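Local coordinates for protein pectate lyase (Bacillus, PDB 3VMV) that probably cleaves polygalacturonate (pectate), the backbone of pectin, by beta-elimination, at residues N232-A237 / W267-P272; T178-H183 / L210-D215; G259-P264 / N289-S294; M158-E163 / A187-D192; N203-V208 / D225-A230. All blocks are in the same frame, centred on the assembly; numbering follows the deposited sequence.

Contact 1: N232-A237 / W267-P272; sequences NSRVGA and WFYGSP. With SO4 (sulfate ion), chain C.
On the parallel beta-helix of this lyase, Asn232 and Arg234 of strand 231-234 hold the loop 267-272 of the next turn, beside a bound sulfate. The amide of Asn232 pairs twice with one backbone residue: its OD1 accepts from Phe268 N at 2.9 Å, and its ND2 donates to Phe268 O, also at 2.9 Å. This pair of hydrogen bonds holds the amide's rotation, its plane 80° from the Tyr269 ring. Arg234 sets CG 3.6 Å from Trp267 CD1, then bends at chi3 (78°) to bring its guanidinium side-on to Ser271 OG, which lies in the guanidinium plane, 2.8 Å from NE and 3.2 Å from NH1. Asp185 also bonds that hydroxyl. A methionine in place of Arg234 would probably leave Ser271 without this two-nitrogen grip and the anion without its paired donors. The sulfate, probably from the crystallisation liquor, meets Arg234 through NH1 to O1 at 2.9 Å and a nearly straight bond from NH2 to O4 at 2.8 Å.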
# COMPACT_ATOMS: atom_id res chain seq x y z
N ASN A 232 -11.69 -7.13 -1.01
CA ASN A 232 -13.05 -6.73 -1.30
C ASN A 232 -13.03 -6.11 -2.68
O ASN A 232 -12.55 -5.01 -2.84
CB ASN A 232 -13.52 -5.73 -0.26
CG ASN A 232 -14.99 -5.34 -0.44
OD1 ASN A 232 -15.69 -5.86 -1.31
ND2 ASN A 232 -15.49 -4.44 0.45
N SER A 233 -13.57 -6.84 -3.67
CA SER A 233 -13.53 -6.40 -5.05
C SER A 233 -14.87 -5.84 -5.47
O SER A 233 -15.88 -6.58 -5.46
CB SER A 233 -13.12 -7.59 -5.93
OG SER A 233 -12.92 -7.19 -7.28
N ARG A 234 -14.87 -4.55 -5.85
CA ARG A 234 -16.10 -3.78 -6.05
C ARG A 234 -16.12 -3.11 -7.41
O ARG A 234 -15.07 -2.76 -7.95
CB ARG A 234 -16.18 -2.68 -4.95
CG ARG A 234 -16.51 -3.28 -3.57
CD ARG A 234 -16.02 -2.45 -2.41
NE ARG A 234 -16.90 -1.31 -2.17
CZ ARG A 234 -17.11 -0.80 -0.97
NH1 ARG A 234 -17.93 0.24 -0.85
NH2 ARG A 234 -16.53 -1.33 0.12
N VAL A 235 -17.34 -2.86 -7.91
CA VAL A 235 -17.59 -2.04 -9.13
C VAL A 235 -16.60 -2.31 -10.24
O VAL A 235 -15.90 -1.42 -10.75
CB VAL A 235 -17.74 -0.50 -8.89
CG1 VAL A 235 -19.10 -0.20 -8.26
CG2 VAL A 235 -16.63 0.09 -8.05
N GLY A 236 -16.54 -3.58 -10.63
CA GLY A 236 -15.80 -3.94 -11.82
C GLY A 236 -14.29 -4.07 -11.64
O GLY A 236 -13.59 -4.27 -12.64
N ALA A 237 -13.80 -3.97 -10.41
CA ALA A 237 -12.40 -4.32 -10.15
C ALA A 237 -12.12 -5.73 -10.65
O ALA A 237 -13.00 -6.56 -10.71
CB ALA A 237 -12.10 -4.28 -8.66
N TRP A 267 -17.31 -9.66 -2.38
CA TRP A 267 -17.86 -8.31 -2.52
C TRP A 267 -18.61 -8.04 -1.23
O TRP A 267 -19.54 -8.78 -0.91
CB TRP A 267 -18.83 -8.29 -3.72
CG TRP A 267 -19.60 -6.98 -3.81
CD1 TRP A 267 -19.14 -5.75 -3.41
CD2 TRP A 267 -20.92 -6.77 -4.33
NE1 TRP A 267 -20.10 -4.80 -3.64
CE2 TRP A 267 -21.20 -5.40 -4.21
CE3 TRP A 267 -21.89 -7.61 -4.87
CZ2 TRP A 267 -22.41 -4.85 -4.61
CZ3 TRP A 267 -23.10 -7.07 -5.27
CH2 TRP A 267 -23.34 -5.69 -5.14
N PHE A 268 -18.19 -6.99 -0.52
CA PHE A 268 -18.70 -6.69 0.82
C PHE A 268 -19.02 -5.21 1.00
O PHE A 268 -18.40 -4.34 0.37
CB PHE A 268 -17.65 -7.08 1.87
CG PHE A 268 -17.07 -8.45 1.66
CD1 PHE A 268 -17.86 -9.59 1.87
CD2 PHE A 268 -15.76 -8.61 1.26
CE1 PHE A 268 -17.29 -10.86 1.70
CE2 PHE A 268 -15.21 -9.89 1.09
CZ PHE A 268 -15.98 -10.99 1.30
N TYR A 269 -19.99 -4.96 1.87
CA TYR A 269 -20.21 -3.64 2.54
C TYR A 269 -20.92 -2.58 1.70
O TYR A 269 -21.74 -1.83 2.23
CB TYR A 269 -18.90 -2.99 3.04
CG TYR A 269 -18.01 -3.88 3.89
CD1 TYR A 269 -18.53 -4.68 4.89
CD2 TYR A 269 -16.65 -3.87 3.69
CE1 TYR A 269 -17.68 -5.48 5.67
CE2 TYR A 269 -15.79 -4.67 4.44
CZ TYR A 269 -16.31 -5.46 5.43
OH TYR A 269 -15.46 -6.23 6.21
N GLY A 270 -20.59 -2.47 0.43
CA GLY A 270 -21.16 -1.38 -0.35
C GLY A 270 -20.67 -1.31 -1.78
O GLY A 270 -20.05 -2.24 -2.28
N SER A 271 -20.94 -0.16 -2.42
CA SER A 271 -20.87 0.05 -3.90
C SER A 271 -22.05 -0.63 -4.60
O SER A 271 -22.65 -1.56 -4.07
CB SER A 271 -19.54 -0.43 -4.51
OG SER A 271 -18.40 0.26 -3.98
N PRO A 272 -22.40 -0.14 -5.79
CA PRO A 272 -23.64 -0.63 -6.38
C PRO A 272 -23.52 -1.99 -7.06
O PRO A 272 -24.55 -2.62 -7.31
CB PRO A 272 -24.02 0.46 -7.39
CG PRO A 272 -22.81 1.30 -7.58
CD PRO A 272 -21.97 1.16 -6.33
S SO4 C . -16.99 1.12 2.89
O1 SO4 C . -17.63 1.61 1.64
O2 SO4 C . -15.77 1.91 3.13
O3 SO4 C . -17.93 1.26 4.00
O4 SO4 C . -16.59 -0.29 2.75

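Contact 2: T178-H183 / L210-D215; sequences TMLVGH and LIRYAD
Arg212 leaves strand 210-212 and runs along the backbone of Gly182, just past the end of the neighbouring strand. Its CB sits 3.8 Å from Val181 O. With CG anti to the carbonyl carbon (chi1 -68°) and the chain extended to NE, CG faces Gly182 O and CD passes 3.5 Å from the same Gly182 O. Beyond it, NE turns to a salt bridge with Asp185, while NH1 donates to Gly182 O at 2.9 Å, the oxygen lying close to the guanidinium plane. The carbonyl carbon of His183 covers one face of that group, and Leu180 CD1 comes to its edge, 3.9 Å from NH1. At the far tip, NH2 has a long, weak ion pair with the sulfate that Arg234 also holds. The strands 179-181 and 210-212 that carry these residues are successive rungs of the right-handed parallel beta-helix, their axes 5° apart. Val181 N donates to Leu210 O at 2.7 Å and Arg212 N to Val181 O at 2.8 Å. Leu180 and Leu210 lie side by side on one face of the sheet, CD1 to CD1 3.5 Å. Val181 and Ile211 occupy the other face, where Val181 also packs on Ile194 and Tyr196, and its CG1 meets Ala214 CB at 3.7 Å.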
# COMPACT_ATOMS: atom_id res chain seq x y z
N THR A 178 -7.38 -1.30 6.47
CA THR A 178 -5.96 -1.45 6.07
C THR A 178 -5.55 -0.71 4.79
O THR A 178 -4.63 0.12 4.84
CB THR A 178 -5.60 -2.94 5.97
OG1 THR A 178 -6.14 -3.65 7.10
CG2 THR A 178 -4.08 -3.15 6.01
N MET A 179 -6.21 -0.99 3.66
CA MET A 179 -5.78 -0.46 2.37
C MET A 179 -6.96 -0.17 1.48
O MET A 179 -7.87 -1.01 1.32
CB MET A 179 -4.94 -1.50 1.64
CG MET A 179 -3.66 -1.82 2.34
SD MET A 179 -2.59 -2.95 1.40
CE MET A 179 -3.65 -4.38 1.16
N LEU A 180 -6.97 1.01 0.86
CA LEU A 180 -8.00 1.37 -0.11
C LEU A 180 -7.38 1.48 -1.51
O LEU A 180 -6.22 1.95 -1.65
CB LEU A 180 -8.56 2.75 0.32
CG LEU A 180 -9.88 3.42 0.02
CD1 LEU A 180 -11.02 2.57 0.56
CD2 LEU A 180 -9.87 4.82 0.64
N VAL A 181 -8.13 1.06 -2.53
CA VAL A 181 -7.75 1.35 -3.90
C VAL A 181 -8.99 1.92 -4.53
O VAL A 181 -9.86 1.18 -5.00
CB VAL A 181 -7.27 0.07 -4.64
CG1 VAL A 181 -6.94 0.39 -6.10
CG2 VAL A 181 -6.08 -0.54 -3.93
N GLY A 182 -9.07 3.25 -4.58
CA GLY A 182 -10.28 3.96 -5.01
C GLY A 182 -11.14 4.29 -3.80
O GLY A 182 -11.60 3.39 -3.12
N HIS A 183 -11.36 5.58 -3.55
CA HIS A 183 -12.00 6.05 -2.32
C HIS A 183 -13.50 6.32 -2.46
O HIS A 183 -14.19 6.55 -1.47
CB HIS A 183 -11.30 7.34 -1.81
CG HIS A 183 -11.66 8.57 -2.58
ND1 HIS A 183 -11.31 8.76 -3.91
CD2 HIS A 183 -12.41 9.65 -2.24
CE1 HIS A 183 -11.81 9.91 -4.34
NE2 HIS A 183 -12.49 10.47 -3.35
N LEU A 210 -9.57 -2.91 -0.00
CA LEU A 210 -10.85 -2.50 -0.57
C LEU A 210 -10.52 -2.00 -1.98
O LEU A 210 -9.76 -1.04 -2.12
CB LEU A 210 -11.49 -1.38 0.27
CG LEU A 210 -12.92 -0.97 -0.08
CD1 LEU A 210 -13.40 0.01 1.00
CD2 LEU A 210 -13.05 -0.32 -1.49
N ILE A 211 -11.00 -2.71 -3.01
CA ILE A 211 -10.64 -2.35 -4.38
C ILE A 211 -11.88 -1.92 -5.12
O ILE A 211 -12.80 -2.71 -5.30
CB ILE A 211 -9.98 -3.54 -5.16
CG1 ILE A 211 -8.81 -4.14 -4.37
CG2 ILE A 211 -9.48 -3.07 -6.55
CD1 ILE A 211 -8.36 -5.47 -4.94
N ARG A 212 -11.88 -0.68 -5.62
CA ARG A 212 -12.90 -0.20 -6.55
C ARG A 212 -12.31 -0.05 -7.94
O ARG A 212 -11.28 0.61 -8.08
CB ARG A 212 -13.49 1.16 -6.14
CG ARG A 212 -14.33 1.12 -4.87
CD ARG A 212 -14.69 2.57 -4.53
NE ARG A 212 -15.71 2.71 -3.47
CZ ARG A 212 -15.41 2.97 -2.20
NH1 ARG A 212 -14.14 3.07 -1.79
NH2 ARG A 212 -16.40 3.11 -1.32
N TYR A 213 -12.96 -0.66 -8.94
CA TYR A 213 -12.64 -0.47 -10.40
C TYR A 213 -11.32 -1.02 -10.91
O TYR A 213 -11.25 -1.49 -12.07
CB TYR A 213 -12.67 1.03 -10.85
CG TYR A 213 -13.94 1.76 -10.49
CD1 TYR A 213 -15.12 1.54 -11.22
CD2 TYR A 213 -13.97 2.63 -9.41
CE1 TYR A 213 -16.32 2.19 -10.88
CE2 TYR A 213 -15.16 3.28 -9.07
CZ TYR A 213 -16.31 3.05 -9.81
OH TYR A 213 -17.48 3.67 -9.46
N ALA A 214 -10.28 -0.94 -10.07
CA ALA A 214 -8.91 -1.20 -10.54
C ALA A 214 -8.61 -2.66 -10.90
O ALA A 214 -9.23 -3.57 -10.35
CB ALA A 214 -7.94 -0.77 -9.49
N ASP A 215 -7.65 -2.83 -11.83
CA ASP A 215 -6.98 -4.12 -12.02
C ASP A 215 -5.79 -4.22 -11.06
O ASP A 215 -4.91 -3.31 -10.97
CB ASP A 215 -6.48 -4.23 -13.46
CG ASP A 215 -7.63 -4.36 -14.48
OD1 ASP A 215 -8.73 -4.76 -14.08
OD2 ASP A 215 -7.42 -4.02 -15.67

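Contact 3: G259-P264 / N289-S294; sequences GFIKGP and NSHLNS
Ile261 lies over one face of the His291 ring, and this CH-pi packing carries the contact. Its CB is 4.0 Å from the ring centroid and only 18° off the ring normal. CD1 reaches along the same face toward the ring's root, 3.7 Å from His291 CG, while CG2 leans toward the CE1 and NE2 end. The opposite face is taken by Leu292, the residue next in the chain, so the imidazole is sandwiched between two aliphatic side chains. The turn from Asn289 to Leu292 is type I, and His291 puts its CG between its own backbone N and carbonyl carbon (chi1 60°), aiming the ring at the other loop. Both loops belong to the last turns of the parallel beta-helix, well away from the chain centre: one precedes strand 265-266, the other follows strand 283-285. Phe260 crosses the histidine at about a right angle, its CE2 arriving at the imidazole edge, 4.0 Å from His291 CD2. The same CE2 touches Leu292 CD2 at 4.1 Å, and the phenyl ring also meets Phe268 and Trp277. Pro264 CG packs on Leu292 CD1 at 4.0 Å, with Phe246 and Phe284 close by the proline. At the imidazole edge, in its plane, a water bonds His291 NE2 at 2.9 Å and donates to Ile261 O at 2.8 Å.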
# COMPACT_ATOMS: atom_id res chain seq x y z
N GLY A 259 -24.70 -9.99 1.20
CA GLY A 259 -25.01 -11.38 1.45
C GLY A 259 -23.82 -12.30 1.24
O GLY A 259 -23.94 -13.51 1.46
N PHE A 260 -22.68 -11.73 0.86
CA PHE A 260 -21.53 -12.56 0.51
C PHE A 260 -20.89 -13.13 1.79
O PHE A 260 -20.76 -12.43 2.81
CB PHE A 260 -20.51 -11.72 -0.28
CG PHE A 260 -19.65 -12.50 -1.23
CD1 PHE A 260 -19.88 -12.45 -2.60
CD2 PHE A 260 -18.57 -13.25 -0.77
CE1 PHE A 260 -19.10 -13.17 -3.49
CE2 PHE A 260 -17.78 -13.99 -1.66
CZ PHE A 260 -18.07 -13.96 -3.03
N ILE A 261 -20.46 -14.38 1.75
CA ILE A 261 -19.76 -14.96 2.89
C ILE A 261 -18.46 -14.22 3.19
O ILE A 261 -17.60 -14.13 2.33
CB ILE A 261 -19.45 -16.46 2.63
CG1 ILE A 261 -20.76 -17.24 2.56
CG2 ILE A 261 -18.50 -17.02 3.70
CD1 ILE A 261 -20.57 -18.68 2.12
N LYS A 262 -18.31 -13.72 4.42
CA LYS A 262 -17.13 -12.93 4.78
C LYS A 262 -15.89 -13.80 4.87
O LYS A 262 -15.85 -14.76 5.62
CB LYS A 262 -17.36 -12.20 6.09
CG LYS A 262 -18.29 -11.01 5.95
CD LYS A 262 -18.63 -10.45 7.32
CE LYS A 262 -19.17 -9.04 7.25
NZ LYS A 262 -19.29 -8.62 8.70
N GLY A 263 -14.88 -13.47 4.06
CA GLY A 263 -13.76 -14.39 3.88
C GLY A 263 -12.62 -13.70 3.17
O GLY A 263 -12.44 -12.49 3.25
N PRO A 264 -11.81 -14.48 2.45
CA PRO A 264 -10.56 -13.96 1.90
C PRO A 264 -10.74 -13.06 0.66
O PRO A 264 -9.88 -12.22 0.39
CB PRO A 264 -9.78 -15.24 1.55
CG PRO A 264 -10.87 -16.27 1.27
CD PRO A 264 -12.00 -15.92 2.21
N ASN A 289 -13.65 -20.90 2.07
CA ASN A 289 -13.23 -20.83 0.69
C ASN A 289 -14.01 -21.71 -0.28
O ASN A 289 -13.94 -21.49 -1.51
CB ASN A 289 -11.73 -21.14 0.55
CG ASN A 289 -11.41 -22.59 0.84
OD1 ASN A 289 -11.31 -23.41 -0.07
ND2 ASN A 289 -11.24 -22.91 2.12
N SER A 290 -14.71 -22.71 0.24
CA SER A 290 -15.39 -23.66 -0.68
C SER A 290 -16.49 -23.03 -1.54
O SER A 290 -16.87 -23.57 -2.59
CB SER A 290 -15.92 -24.86 0.11
OG SER A 290 -16.98 -24.47 0.96
N HIS A 291 -16.98 -21.88 -1.12
CA HIS A 291 -18.03 -21.16 -1.82
C HIS A 291 -17.52 -20.36 -2.99
O HIS A 291 -18.32 -19.81 -3.77
CB HIS A 291 -18.71 -20.20 -0.85
CG HIS A 291 -17.78 -19.19 -0.27
ND1 HIS A 291 -16.84 -19.52 0.69
CD2 HIS A 291 -17.61 -17.87 -0.54
CE1 HIS A 291 -16.14 -18.45 0.99
NE2 HIS A 291 -16.59 -17.43 0.27
N LEU A 292 -16.19 -20.25 -3.11
CA LEU A 292 -15.56 -19.38 -4.12
C LEU A 292 -15.39 -20.03 -5.52
O LEU A 292 -15.07 -21.23 -5.64
CB LEU A 292 -14.18 -18.95 -3.65
CG LEU A 292 -14.24 -18.07 -2.42
CD1 LEU A 292 -12.79 -17.85 -1.87
CD2 LEU A 292 -14.90 -16.74 -2.76
N ASN A 293 -15.62 -19.21 -6.54
CA ASN A 293 -15.35 -19.54 -7.92
C ASN A 293 -14.58 -18.38 -8.52
O ASN A 293 -14.76 -17.24 -8.08
CB ASN A 293 -16.68 -19.64 -8.73
CG ASN A 293 -17.65 -20.70 -8.20
OD1 ASN A 293 -17.34 -21.87 -8.22
ND2 ASN A 293 -18.83 -20.29 -7.74
N SER A 294 -13.71 -18.64 -9.50
CA SER A 294 -13.11 -17.56 -10.27
C SER A 294 -14.16 -16.93 -11.16
O SER A 294 -14.93 -17.61 -11.82
CB SER A 294 -11.94 -18.04 -11.14
OG SER A 294 -10.81 -18.40 -10.35
O HOH W 1 -15.33 -14.94 0.98

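Contact 4: M158-E163 / A187-D192; sequences MKRNAE and ASLAPD
Asp192 N donates to Ala162 O at 3.1 Å, nearly in line with the carbonyl, and Asn161 N donates to Leu189 O at 2.9 Å. The second bond is bent (134° at the hydrogen), with its donor standing well above the plane of the carbonyl. Next to the first, a water gives one hydrogen to Glu163 OE2 at 2.8 Å and the other to Asp192 OD1 at 2.8 Å. It bridges two carboxylate oxygens, Glu163 OE2 and Asp192 OD1, that are 4.4 Å apart; a salt bridge from Lys193 to Glu163 probably eases their repulsion, and Asp192 also accepts from Asp215 N. These segments are equivalent corners on adjacent turns of the parallel beta-helix, each linking one strand stack to the next. The chain at 159-162 makes a type I' turn, with Arg160 and Asn161 both at positive phi, and Asn161 tucks its side chain against the backbone of Ser188 and Leu189. A valine in place of Asn161 would probably strain this left-handed backbone corner and lose the side-chain packing against Ser188 and Leu189. Farther out, Arg160 and Leu189 run side by side, Leu189 CD1 lying over one face of the guanidinium, 3.8 Å from NH1. The buried Pro191 ring packs on the other turn: its CG is 3.4 Å from Met158 O and its CB 4.4 Å from Ala162 CB.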
# COMPACT_ATOMS: atom_id res chain seq x y z
N MET A 158 -4.71 4.30 -1.97
CA MET A 158 -4.48 4.83 -3.31
C MET A 158 -5.77 5.39 -3.85
O MET A 158 -6.83 4.74 -3.75
CB MET A 158 -3.96 3.69 -4.22
CG MET A 158 -2.66 3.09 -3.63
SD MET A 158 -2.30 1.63 -4.58
CE MET A 158 -1.09 0.89 -3.44
N LYS A 159 -5.68 6.58 -4.43
CA LYS A 159 -6.86 7.32 -4.86
C LYS A 159 -6.57 8.13 -6.11
O LYS A 159 -5.40 8.39 -6.45
CB LYS A 159 -7.27 8.34 -3.76
CG LYS A 159 -7.51 7.74 -2.38
CD LYS A 159 -7.84 8.83 -1.33
CE LYS A 159 -7.99 8.23 0.08
NZ LYS A 159 -8.20 9.31 1.11
N ARG A 160 -7.66 8.60 -6.74
CA ARG A 160 -7.58 9.69 -7.72
C ARG A 160 -6.55 9.39 -8.81
O ARG A 160 -5.60 10.14 -9.04
CB ARG A 160 -7.32 11.03 -7.02
CG ARG A 160 -8.52 11.40 -6.11
CD ARG A 160 -8.36 12.79 -5.53
NE ARG A 160 -9.62 13.19 -4.90
CZ ARG A 160 -10.63 13.81 -5.51
NH1 ARG A 160 -10.55 14.14 -6.80
NH2 ARG A 160 -11.73 14.10 -4.83
N ASN A 161 -6.77 8.27 -9.49
CA ASN A 161 -6.02 7.92 -10.69
C ASN A 161 -4.54 7.60 -10.51
O ASN A 161 -3.80 7.60 -11.48
CB ASN A 161 -6.18 9.03 -11.72
CG ASN A 161 -7.61 9.23 -12.08
OD1 ASN A 161 -8.24 8.34 -12.66
ND2 ASN A 161 -8.17 10.36 -11.68
N ALA A 162 -4.15 7.22 -9.29
CA ALA A 162 -2.81 6.69 -9.04
C ALA A 162 -2.67 5.41 -9.87
O ALA A 162 -3.61 4.63 -9.96
CB ALA A 162 -2.65 6.35 -7.54
N GLU A 163 -1.50 5.17 -10.46
CA GLU A 163 -1.37 4.07 -11.41
C GLU A 163 0.06 3.58 -11.40
O GLU A 163 0.99 4.38 -11.21
CB GLU A 163 -1.69 4.56 -12.84
CG GLU A 163 -1.93 3.46 -13.86
CD GLU A 163 -2.54 4.04 -15.15
OE1 GLU A 163 -2.54 5.27 -15.29
OE2 GLU A 163 -3.01 3.28 -16.02
N ALA A 187 -15.79 6.07 -11.34
CA ALA A 187 -14.84 5.39 -12.20
C ALA A 187 -13.78 6.34 -12.73
O ALA A 187 -12.65 5.93 -12.93
CB ALA A 187 -15.56 4.75 -13.37
N SER A 188 -14.14 7.59 -12.97
CA SER A 188 -13.18 8.52 -13.57
C SER A 188 -12.05 8.93 -12.63
O SER A 188 -11.08 9.55 -13.09
CB SER A 188 -13.90 9.76 -14.10
OG SER A 188 -14.24 10.62 -13.03
N LEU A 189 -12.18 8.60 -11.35
CA LEU A 189 -11.14 8.93 -10.37
C LEU A 189 -10.43 7.66 -9.89
O LEU A 189 -9.57 7.74 -9.02
CB LEU A 189 -11.75 9.57 -9.14
CG LEU A 189 -12.32 10.97 -9.43
CD1 LEU A 189 -12.88 11.47 -8.13
CD2 LEU A 189 -11.19 11.85 -9.96
N ALA A 190 -10.80 6.50 -10.41
CA ALA A 190 -10.21 5.25 -9.89
C ALA A 190 -8.73 5.10 -10.22
O ALA A 190 -8.31 5.32 -11.36
CB ALA A 190 -10.97 4.07 -10.47
N PRO A 191 -7.94 4.65 -9.25
CA PRO A 191 -6.61 4.14 -9.57
C PRO A 191 -6.73 2.92 -10.49
O PRO A 191 -7.81 2.34 -10.69
CB PRO A 191 -6.07 3.68 -8.21
CG PRO A 191 -6.89 4.48 -7.17
CD PRO A 191 -8.28 4.48 -7.83
N ASP A 192 -5.56 2.47 -10.98
CA ASP A 192 -5.47 1.24 -11.75
C ASP A 192 -4.07 0.71 -11.67
O ASP A 192 -3.13 1.46 -11.41
CB ASP A 192 -5.80 1.53 -13.21
CG ASP A 192 -6.19 0.28 -14.00
OD1 ASP A 192 -6.13 0.31 -15.25
OD2 ASP A 192 -6.58 -0.75 -13.42
O HOH W 2 -5.70 2.72 -16.62

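Contact 5: N203-V208 / D225-A230; sequences NLNSRV and DINDTA. With SO4 (sulfate ion), chain C.
Val208 packs on two residues of the next turn: its CG2 touches Ile226 CD1 at 4.2 Å and its CB meets Ala230 CB at 4.1 Å. Leu204 extends this apolar row, its CB 4.4 Å from Ile226 CG1; Phe201 and Phe223 add cover around Val208 in the interior of the parallel beta-helix. Outward from it the backbones pair, Asn227 N donating to Leu204 O at 2.8 Å. The carbonyl of Asn205 then accepts twice in its own plane, from Asp228 N at 2.9 Å and from Thr229 N at 3.3 Å, gripping the bend of 227-229. Val208 N closes the run on Ala230 O at 2.9 Å. A water there is held by Arg207 N, Thr229 OG1 and Ala230 O. Tyr269 OH bonds both Thr229 OG1 and Asp228, and Lys262 makes a salt bridge to Asp228. Arg207, its chain extended, reaches the sulfate only weakly through NH2. Backbone amides and this water thus carry the polar side of the irregular corner, while aliphatic side chains of both turns pack on the interior side.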
# COMPACT_ATOMS: atom_id res chain seq x y z
N ASN A 203 -3.50 -9.53 11.72
CA ASN A 203 -4.29 -8.90 12.80
C ASN A 203 -4.92 -7.58 12.33
O ASN A 203 -4.65 -6.49 12.87
CB ASN A 203 -3.50 -8.72 14.09
CG ASN A 203 -4.38 -8.29 15.23
OD1 ASN A 203 -5.48 -8.83 15.42
ND2 ASN A 203 -3.90 -7.35 16.02
N LEU A 204 -5.79 -7.73 11.32
CA LEU A 204 -6.44 -6.60 10.64
C LEU A 204 -7.91 -6.83 10.69
O LEU A 204 -8.35 -7.98 10.76
CB LEU A 204 -5.99 -6.49 9.17
CG LEU A 204 -4.46 -6.45 9.00
CD1 LEU A 204 -4.16 -6.65 7.52
CD2 LEU A 204 -3.86 -5.13 9.52
N ASN A 205 -8.71 -5.76 10.59
CA ASN A 205 -10.15 -6.00 10.50
C ASN A 205 -10.65 -6.18 9.06
O ASN A 205 -11.40 -7.11 8.75
CB ASN A 205 -10.94 -4.88 11.18
CG ASN A 205 -12.42 -5.23 11.32
OD1 ASN A 205 -13.30 -4.51 10.80
ND2 ASN A 205 -12.68 -6.31 11.96
N SER A 206 -10.29 -5.25 8.20
CA SER A 206 -10.87 -5.22 6.83
C SER A 206 -10.02 -4.45 5.85
O SER A 206 -8.97 -3.93 6.21
CB SER A 206 -12.28 -4.59 6.85
OG SER A 206 -12.18 -3.18 7.08
N ARG A 207 -10.47 -4.41 4.60
CA ARG A 207 -9.83 -3.66 3.51
C ARG A 207 -8.45 -4.18 3.21
O ARG A 207 -7.44 -3.48 3.42
CB ARG A 207 -9.73 -2.16 3.80
CG ARG A 207 -11.04 -1.44 4.10
CD ARG A 207 -10.72 0.05 3.99
NE ARG A 207 -11.90 0.88 4.27
CZ ARG A 207 -11.84 2.21 4.39
NH1 ARG A 207 -10.67 2.84 4.33
NH2 ARG A 207 -12.97 2.90 4.62
N VAL A 208 -8.37 -5.41 2.72
CA VAL A 208 -7.06 -6.01 2.42
C VAL A 208 -6.89 -6.50 0.98
O VAL A 208 -6.60 -7.69 0.74
CB VAL A 208 -6.70 -7.13 3.45
CG1 VAL A 208 -5.19 -7.32 3.51
CG2 VAL A 208 -7.21 -6.77 4.84
N ASP A 225 -5.11 -13.93 10.45
CA ASP A 225 -5.88 -13.34 11.56
C ASP A 225 -6.55 -12.06 11.12
O ASP A 225 -6.36 -10.98 11.69
CB ASP A 225 -4.99 -13.15 12.79
CG ASP A 225 -4.56 -14.48 13.42
OD1 ASP A 225 -5.17 -15.54 13.14
OD2 ASP A 225 -3.65 -14.45 14.27
N ILE A 226 -7.36 -12.19 10.07
CA ILE A 226 -8.11 -11.05 9.55
C ILE A 226 -9.54 -11.23 10.03
O ILE A 226 -10.21 -12.22 9.69
CB ILE A 226 -7.94 -10.93 8.04
CG1 ILE A 226 -6.46 -10.60 7.73
CG2 ILE A 226 -8.88 -9.80 7.47
CD1 ILE A 226 -6.07 -10.58 6.25
N ASN A 227 -10.01 -10.26 10.82
CA ASN A 227 -11.22 -10.45 11.60
C ASN A 227 -12.51 -10.46 10.80
O ASN A 227 -13.37 -11.31 11.03
CB ASN A 227 -11.27 -9.36 12.70
CG ASN A 227 -12.44 -9.55 13.62
OD1 ASN A 227 -12.54 -10.58 14.28
ND2 ASN A 227 -13.34 -8.59 13.65
N ASP A 228 -12.65 -9.50 9.89
CA ASP A 228 -13.91 -9.40 9.16
C ASP A 228 -13.80 -9.92 7.72
O ASP A 228 -14.38 -10.97 7.40
CB ASP A 228 -14.48 -7.98 9.25
CG ASP A 228 -16.00 -7.97 9.14
OD1 ASP A 228 -16.69 -8.64 9.95
OD2 ASP A 228 -16.52 -7.29 8.25
N THR A 229 -13.11 -9.18 6.85
CA THR A 229 -12.89 -9.63 5.47
C THR A 229 -11.52 -9.17 4.99
O THR A 229 -10.93 -8.22 5.52
CB THR A 229 -13.93 -9.04 4.50
OG1 THR A 229 -13.88 -7.63 4.54
CG2 THR A 229 -15.38 -9.48 4.89
N ALA A 230 -11.03 -9.81 3.92
CA ALA A 230 -9.76 -9.37 3.34
C ALA A 230 -9.94 -8.67 2.02
O ALA A 230 -10.23 -7.47 1.99
CB ALA A 230 -8.80 -10.59 3.20
S SO4 C . -16.99 1.12 2.89
O1 SO4 C . -17.63 1.61 1.64
O2 SO4 C . -15.77 1.91 3.13
O3 SO4 C . -17.93 1.26 4.00
O4 SO4 C . -16.59 -0.29 2.75
O HOH W 3 -7.69 -10.22 14.02
O HOH W 4 -12.33 -5.96 3.07

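Overall arrangement
All five contacts join neighbouring turns of one right-handed parallel beta-helix. Strands 177-181, 210-212 and 231-234 lie side by side, so contacts 2 and 1 are consecutive along one face, centres about 9 Å apart. Contact 4, its centre also about 9 Å from that of contact 2, lies where the corner follows the strands, while contact 5, centres about 15 Å apart, is at the corner before them. Contact 3 lies toward the C-terminal turns, its centre about 26 Å from that of contact 4. Along the chain contact 4 opens first; its segments alternate with those of contact 2, and contact 2's with contact 5's. One sulfate is held by Arg234 firmly, by Arg207 and Arg212 weakly, consistent with a basic site for an acidic polysaccharide.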